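Local coordinates for protein mycobacterial cidal antitoxin MbcA (Mycobacterium tuberculosis, PDB 6FKG) that acts as the antitoxin of a type II toxin-antitoxin pair, neutralizing the NAD+ phosphorylase toxin MbcT by blocking access to its active site, at residues C[30-36]-C[48-52]; C[82-88]-C[101-105]. All coordinates share one frame; numbering follows the deposited sequence.

Followed from the N terminus, the chain runs through helices 7-19 and 23-30 before it reaches contact 1, where the turn between helices 23-30 and 34-41 (30-36) meets the segment 48-52 that runs into helix 52-65. This closes a loop that holds the rest of helix 34-41. Contact 2 opens only after contact 1 is complete: the loop 82-88 meets helix 99-110 at 101-105, enclosing helix 90-95. The two closures therefore follow in series, neither nesting nor crossing. Their centres lie about 25 Å apart on opposite sides of the chain's centre. Helix 52-65 links them, packing on V30 and L50 near its start and on V102 and L103 farther along.

Contact 1 of 2, residues C[30-36]-C[48-52]; sequences VDASPRS and QRLNK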
loop_
_atom_site.group_PDB
_atom_site.type_symbol
_atom_site.label_atom_id
_atom_site.label_comp_id
_atom_site.label_asym_id
_atom_site.label_seq_id
_atom_site.Cartn_x
_atom_site.Cartn_y
_atom_site.Cartn_z
ATOM N N VAL C 30 -2.512 -18.229 18.580
ATOM C CA VAL C 30 -1.998 -18.805 17.332
ATOM C C VAL C 30 -3.092 -19.057 16.312
ATOM O O VAL C 30 -2.860 -19.728 15.304
ATOM C CB VAL C 30 -1.238 -20.132 17.583
ATOM C CG1 VAL C 30 -0.162 -19.913 18.637
ATOM C CG2 VAL C 30 -2.194 -21.248 18.012
ATOM N N ASP C 31 -4.279 -18.518 16.581
ATOM C CA ASP C 31 -5.409 -18.635 15.657
ATOM C C ASP C 31 -5.766 -20.091 15.353
ATOM O O ASP C 31 -5.872 -20.491 14.189
ATOM C CB ASP C 31 -5.098 -17.879 14.360
ATOM C CG ASP C 31 -6.317 -17.698 13.477
ATOM O OD1 ASP C 31 -7.444 -17.822 13.994
ATOM O OD2 ASP C 31 -6.141 -17.438 12.268
ATOM N N ALA C 32 -5.966 -20.886 16.402
ATOM C CA ALA C 32 -6.360 -22.285 16.232
ATOM C C ALA C 32 -7.384 -22.659 17.283
ATOM O O ALA C 32 -7.500 -21.985 18.291
ATOM C CB ALA C 32 -5.150 -23.207 16.331
ATOM N N SER C 33 -8.120 -23.738 17.050
ATOM C CA SER C 33 -8.987 -24.277 18.095
ATOM C C SER C 33 -8.108 -24.869 19.180
ATOM O O SER C 33 -6.953 -25.238 18.912
ATOM C CB SER C 33 -9.925 -25.346 17.533
ATOM O OG SER C 33 -9.169 -26.472 17.111
ATOM N N PRO C 34 -8.635 -24.963 20.405
ATOM C CA PRO C 34 -7.904 -25.627 21.492
ATOM C C PRO C 34 -7.554 -27.083 21.160
ATOM O O PRO C 34 -6.453 -27.532 21.493
ATOM C CB PRO C 34 -8.881 -25.544 22.670
ATOM C CG PRO C 34 -9.696 -24.329 22.382
ATOM C CD PRO C 34 -9.872 -24.317 20.888
ATOM N N ARG C 35 -8.465 -27.803 20.504
ATOM C CA ARG C 35 -8.182 -29.185 20.129
ATOM C C ARG C 35 -7.015 -29.265 19.143
ATOM O O ARG C 35 -6.175 -30.162 19.235
ATOM C CB ARG C 35 -9.406 -29.867 19.518
ATOM C CG ARG C 35 -9.115 -31.313 19.122
ATOM C CD ARG C 35 -10.365 -32.115 18.797
ATOM N NE ARG C 35 -11.047 -31.618 17.609
ATOM C CZ ARG C 35 -10.840 -32.075 16.377
ATOM N NH1 ARG C 35 -9.963 -33.051 16.159
ATOM N NH2 ARG C 35 -11.513 -31.554 15.360
ATOM N N SER C 36 -6.965 -28.329 18.200
ATOM C CA SER C 36 -5.873 -28.306 17.229
ATOM C C SER C 36 -4.518 -28.067 17.906
ATOM O O SER C 36 -3.502 -28.656 17.513
ATOM C CB SER C 36 -6.141 -27.247 16.156
ATOM O OG SER C 36 -7.229 -27.651 15.330
ATOM N N GLN C 48 -6.644 -28.864 10.330
ATOM C CA GLN C 48 -7.330 -27.589 10.547
ATOM C C GLN C 48 -6.351 -26.426 10.562
ATOM O O GLN C 48 -5.134 -26.633 10.638
ATOM C CB GLN C 48 -8.123 -27.611 11.863
ATOM C CG GLN C 48 -9.234 -28.655 11.910
ATOM C CD GLN C 48 -8.746 -30.013 12.387
ATOM O OE1 GLN C 48 -7.553 -30.208 12.626
ATOM N NE2 GLN C 48 -9.672 -30.960 12.529
ATOM N N ARG C 49 -6.898 -25.211 10.496
ATOM C CA ARG C 49 -6.114 -23.976 10.568
ATOM C C ARG C 49 -5.281 -23.874 11.841
ATOM O O ARG C 49 -5.799 -24.006 12.952
ATOM C CB ARG C 49 -7.032 -22.754 10.472
ATOM C CG ARG C 49 -8.262 -22.832 11.371
ATOM C CD ARG C 49 -9.079 -21.545 11.351
ATOM N NE ARG C 49 -8.728 -20.643 12.448
ATOM C CZ ARG C 49 -9.200 -20.740 13.691
ATOM N NH1 ARG C 49 -10.054 -21.703 14.014
ATOM N NH2 ARG C 49 -8.823 -19.866 14.616
ATOM N N LEU C 50 -3.987 -23.628 11.674
ATOM C CA LEU C 50 -3.102 -23.410 12.816
ATOM C C LEU C 50 -1.852 -22.671 12.369
ATOM O O LEU C 50 -1.162 -23.110 11.449
ATOM C CB LEU C 50 -2.719 -24.731 13.477
ATOM C CG LEU C 50 -1.793 -24.577 14.687
ATOM C CD1 LEU C 50 -2.238 -25.475 15.831
ATOM C CD2 LEU C 50 -0.350 -24.882 14.302
ATOM N N ASN C 51 -1.559 -21.556 13.024
ATOM C CA ASN C 51 -0.403 -20.763 12.632
ATOM C C ASN C 51 0.841 -21.265 13.358
ATOM O O ASN C 51 1.104 -20.888 14.497
ATOM C CB ASN C 51 -0.641 -19.273 12.910
ATOM C CG ASN C 51 0.392 -18.388 12.229
ATOM O OD1 ASN C 51 1.541 -18.788 12.062
ATOM N ND2 ASN C 51 -0.017 -17.198 11.818
ATOM N N LYS C 52 1.599 -22.124 12.686
ATOM C CA LYS C 52 2.797 -22.707 13.280
ATOM C C LYS C 52 3.854 -21.652 13.621
ATOM O O LYS C 52 4.545 -21.759 14.630
ATOM C CB LYS C 52 3.392 -23.748 12.335
ATOM C CG LYS C 52 4.759 -24.261 12.756
ATOM C CD LYS C 52 5.256 -25.319 11.778
ATOM C CE LYS C 52 6.743 -25.587 11.957
ATOM N NZ LYS C 52 7.210 -26.567 10.954
HETATM O O HOH W 1 -7.869 -25.104 14.392
#
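R49 reaches back across the contact to D31, and its path can be followed atom by atom. From CB the chain starts with CG between the backbone N and the carbonyl carbon, then bends at chi3 (-95°), turning the guanidinium over the 31-32 backbone. R49 NE lies 3.3 Å from D31 O, at an angle too poor for a hydrogen bond. A32 CA sits 3.7 Å above one guanidinium face, toward its rim. At the tip, R49 NH2 forms a nearly straight (169°) salt bridge with D31 OD1; the modelled 2.5 Å is unusually short and its exact value doubtful. The two flat groups are 58° apart, and NH2 meets the oxygen from above the carboxylate plane. R49 NH2 also comes within 3.0 Å of D31 O, again at a poor angle. A water donates to R49 O, accepts from S33 N and bonds to S36 OG. L50 CD1 packs on A32 CB at 3.7 Å, and N51 N donates to V30 O at 3.2 Å. R35 and Q48 turn their polar ends to D119 of an MbcT chain. Helix 23-30 giving way to D31 with positive phi, with S33 as N-cap of helix 34-41, is consistent with the helix-turn-helix of Xre-type proteins.

Contact 2 of 2, residues C[82-88]-C[101-105]; sequences NRLLEHR and RVLAL
R101 grips the carboxylate of E86 end-on with two nitrogens. R101 NH1 donates to E86 OE1 at 2.9 Å and R101 NH2 to E86 OE2 at 3.1 Å, each oxygen using its syn lone pair. The first bond is nearly straight (173°), and the carboxylate and guanidinium planes are only 17° apart, so the two bonds together fix the rotation of both groups. R101 gets there by a bend at chi2 (97°), after which the chain runs out from the helix past L85, sliding by it in the opposite direction. L85 CD2 lies 4.1 Å above the centre of the R101 guanidinium.

Beside this ion pair, L105 supplies the apolar half of the contact. The L105 and L84 side chains cross at about a right angle, with L105 CD1 3.7 Å from L84 CD1, while L105 CD2 meets L85 CG at 3.8 Å.

In the next shell, R88 NH2 gives E86 OE1 a second donor at 2.8 Å, so the carboxylate oxygen sits between two arginines and probably offsets the repulsion between R88 NH2 and R101 NH1; the result is a three-residue salt-bridge network. R88 itself is steadied by R88 NE donating to L85 O at 3.0 Å, by its own N reaching that oxygen from the other face of the carbonyl plane, and by a salt bridge from NH1 to E98. N82 OD1 accepts from L84 N at 2.9 Å, an Asx turn at the start of the loop, just before L84 and L85.

Farther out, W77 of helix 71-78 packs against N82, V102 and L105, L93 of helix 90-95 against L85, R88 and V102, and V61 of helix 52-65 against V102 and L103. The irregular loop between helices 71-78 and 90-95 thus lies against helix 99-110, and F44 of an MbcT chain packs on R101.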
loop_
_atom_site.group_PDB
_atom_site.type_symbol
_atom_site.label_atom_id
_atom_site.label_comp_id
_atom_site.label_asym_id
_atom_site.label_seq_id
_atom_site.Cartn_x
_atom_site.Cartn_y
_atom_site.Cartn_z
ATOM N N ASN C 82 0.361 -3.830 29.804
ATOM C CA ASN C 82 1.691 -3.455 30.247
ATOM C C ASN C 82 1.986 -2.036 29.777
ATOM O O ASN C 82 1.996 -1.772 28.567
ATOM C CB ASN C 82 2.717 -4.458 29.695
ATOM C CG ASN C 82 4.081 -4.335 30.346
ATOM O OD1 ASN C 82 4.619 -3.246 30.477
ATOM N ND2 ASN C 82 4.632 -5.464 30.778
ATOM N N ARG C 83 2.232 -1.125 30.714
ATOM C CA ARG C 83 2.467 0.276 30.344
ATOM C C ARG C 83 3.728 0.460 29.480
ATOM O O ARG C 83 3.850 1.457 28.767
ATOM C CB ARG C 83 2.549 1.170 31.594
ATOM C CG ARG C 83 3.760 0.949 32.498
ATOM C CD ARG C 83 3.933 2.160 33.438
ATOM N NE ARG C 83 5.019 1.989 34.398
ATOM C CZ ARG C 83 6.273 2.403 34.205
ATOM N NH1 ARG C 83 6.628 3.017 33.079
ATOM N NH2 ARG C 83 7.187 2.201 35.145
ATOM N N LEU C 84 4.653 -0.498 29.529
ATOM C CA LEU C 84 5.858 -0.414 28.702
ATOM C C LEU C 84 5.571 -0.792 27.247
ATOM O O LEU C 84 6.384 -0.533 26.347
ATOM C CB LEU C 84 6.964 -1.307 29.277
ATOM C CG LEU C 84 7.327 -0.960 30.724
ATOM C CD1 LEU C 84 8.434 -1.873 31.262
ATOM C CD2 LEU C 84 7.730 0.500 30.819
ATOM N N LEU C 85 4.409 -1.402 27.020
ATOM C CA LEU C 85 3.981 -1.769 25.675
ATOM C C LEU C 85 2.732 -0.984 25.283
ATOM O O LEU C 85 1.832 -1.519 24.642
ATOM C CB LEU C 85 3.712 -3.281 25.592
ATOM C CG LEU C 85 4.851 -4.227 25.979
ATOM C CD1 LEU C 85 4.331 -5.651 25.991
ATOM C CD2 LEU C 85 6.055 -4.111 25.020
ATOM N N GLU C 86 2.681 0.288 25.679
ATOM C CA GLU C 86 1.531 1.150 25.396
ATOM C C GLU C 86 0.223 0.522 25.904
ATOM O O GLU C 86 -0.821 0.586 25.251
ATOM C CB GLU C 86 1.451 1.453 23.892
ATOM C CG GLU C 86 2.695 2.161 23.325
ATOM C CD GLU C 86 3.902 1.236 23.176
ATOM O OE1 GLU C 86 3.732 0.121 22.640
ATOM O OE2 GLU C 86 5.016 1.615 23.604
ATOM N N HIS C 87 0.305 -0.089 27.081
ATOM C CA HIS C 87 -0.855 -0.640 27.777
ATOM C C HIS C 87 -1.487 -1.790 27.007
ATOM O O HIS C 87 -2.689 -1.999 27.082
ATOM C CB HIS C 87 -1.893 0.461 28.049
ATOM C CG HIS C 87 -1.326 1.652 28.756
ATOM N ND1 HIS C 87 -0.973 1.628 30.088
ATOM C CD2 HIS C 87 -1.027 2.896 28.311
ATOM C CE1 HIS C 87 -0.494 2.808 30.437
ATOM N NE2 HIS C 87 -0.520 3.598 29.377
ATOM N N ARG C 88 -0.666 -2.531 26.264
ATOM C CA ARG C 88 -1.128 -3.729 25.575
ATOM C C ARG C 88 -0.636 -4.977 26.307
ATOM O O ARG C 88 0.322 -4.918 27.068
ATOM C CB ARG C 88 -0.646 -3.731 24.115
ATOM C CG ARG C 88 -1.277 -2.636 23.260
ATOM C CD ARG C 88 -0.664 -2.607 21.859
ATOM N NE ARG C 88 0.747 -2.234 21.915
ATOM C CZ ARG C 88 1.643 -2.529 20.976
ATOM N NH1 ARG C 88 1.281 -3.210 19.894
ATOM N NH2 ARG C 88 2.908 -2.143 21.122
ATOM N N ARG C 101 9.175 -7.416 19.819
ATOM C CA ARG C 101 9.098 -6.336 20.803
ATOM C C ARG C 101 9.000 -6.906 22.205
ATOM O O ARG C 101 9.569 -6.363 23.157
ATOM C CB ARG C 101 7.890 -5.424 20.530
ATOM C CG ARG C 101 7.736 -4.266 21.538
ATOM C CD ARG C 101 8.344 -2.988 20.999
ATOM N NE ARG C 101 8.404 -1.893 21.970
ATOM C CZ ARG C 101 7.357 -1.173 22.377
ATOM N NH1 ARG C 101 6.130 -1.433 21.920
ATOM N NH2 ARG C 101 7.534 -0.196 23.265
ATOM N N VAL C 102 8.241 -7.992 22.339
ATOM C CA VAL C 102 8.106 -8.666 23.627
ATOM C C VAL C 102 9.449 -9.240 24.094
ATOM O O VAL C 102 9.825 -9.110 25.257
ATOM C CB VAL C 102 7.051 -9.793 23.557
ATOM C CG1 VAL C 102 6.927 -10.482 24.910
ATOM C CG2 VAL C 102 5.700 -9.231 23.093
ATOM N N LEU C 103 10.176 -9.893 23.191
ATOM C CA LEU C 103 11.514 -10.389 23.516
ATOM C C LEU C 103 12.459 -9.254 23.910
ATOM O O LEU C 103 13.304 -9.420 24.807
ATOM C CB LEU C 103 12.117 -11.159 22.331
ATOM C CG LEU C 103 11.413 -12.476 21.972
ATOM C CD1 LEU C 103 12.116 -13.153 20.779
ATOM C CD2 LEU C 103 11.365 -13.412 23.188
ATOM N N ALA C 104 12.331 -8.114 23.236
ATOM C CA ALA C 104 13.175 -6.966 23.553
ATOM C C ALA C 104 12.857 -6.452 24.963
ATOM O O ALA C 104 13.778 -6.165 25.752
ATOM C CB ALA C 104 13.008 -5.849 22.496
ATOM N N LEU C 105 11.569 -6.357 25.302
ATOM C CA LEU C 105 11.197 -5.966 26.671
ATOM C C LEU C 105 11.766 -6.962 27.712
ATOM O O LEU C 105 12.317 -6.555 28.728
ATOM C CB LEU C 105 9.669 -5.849 26.818
ATOM C CG LEU C 105 9.153 -5.625 28.252
ATOM C CD1 LEU C 105 9.828 -4.430 28.901
ATOM C CD2 LEU C 105 7.636 -5.446 28.279
#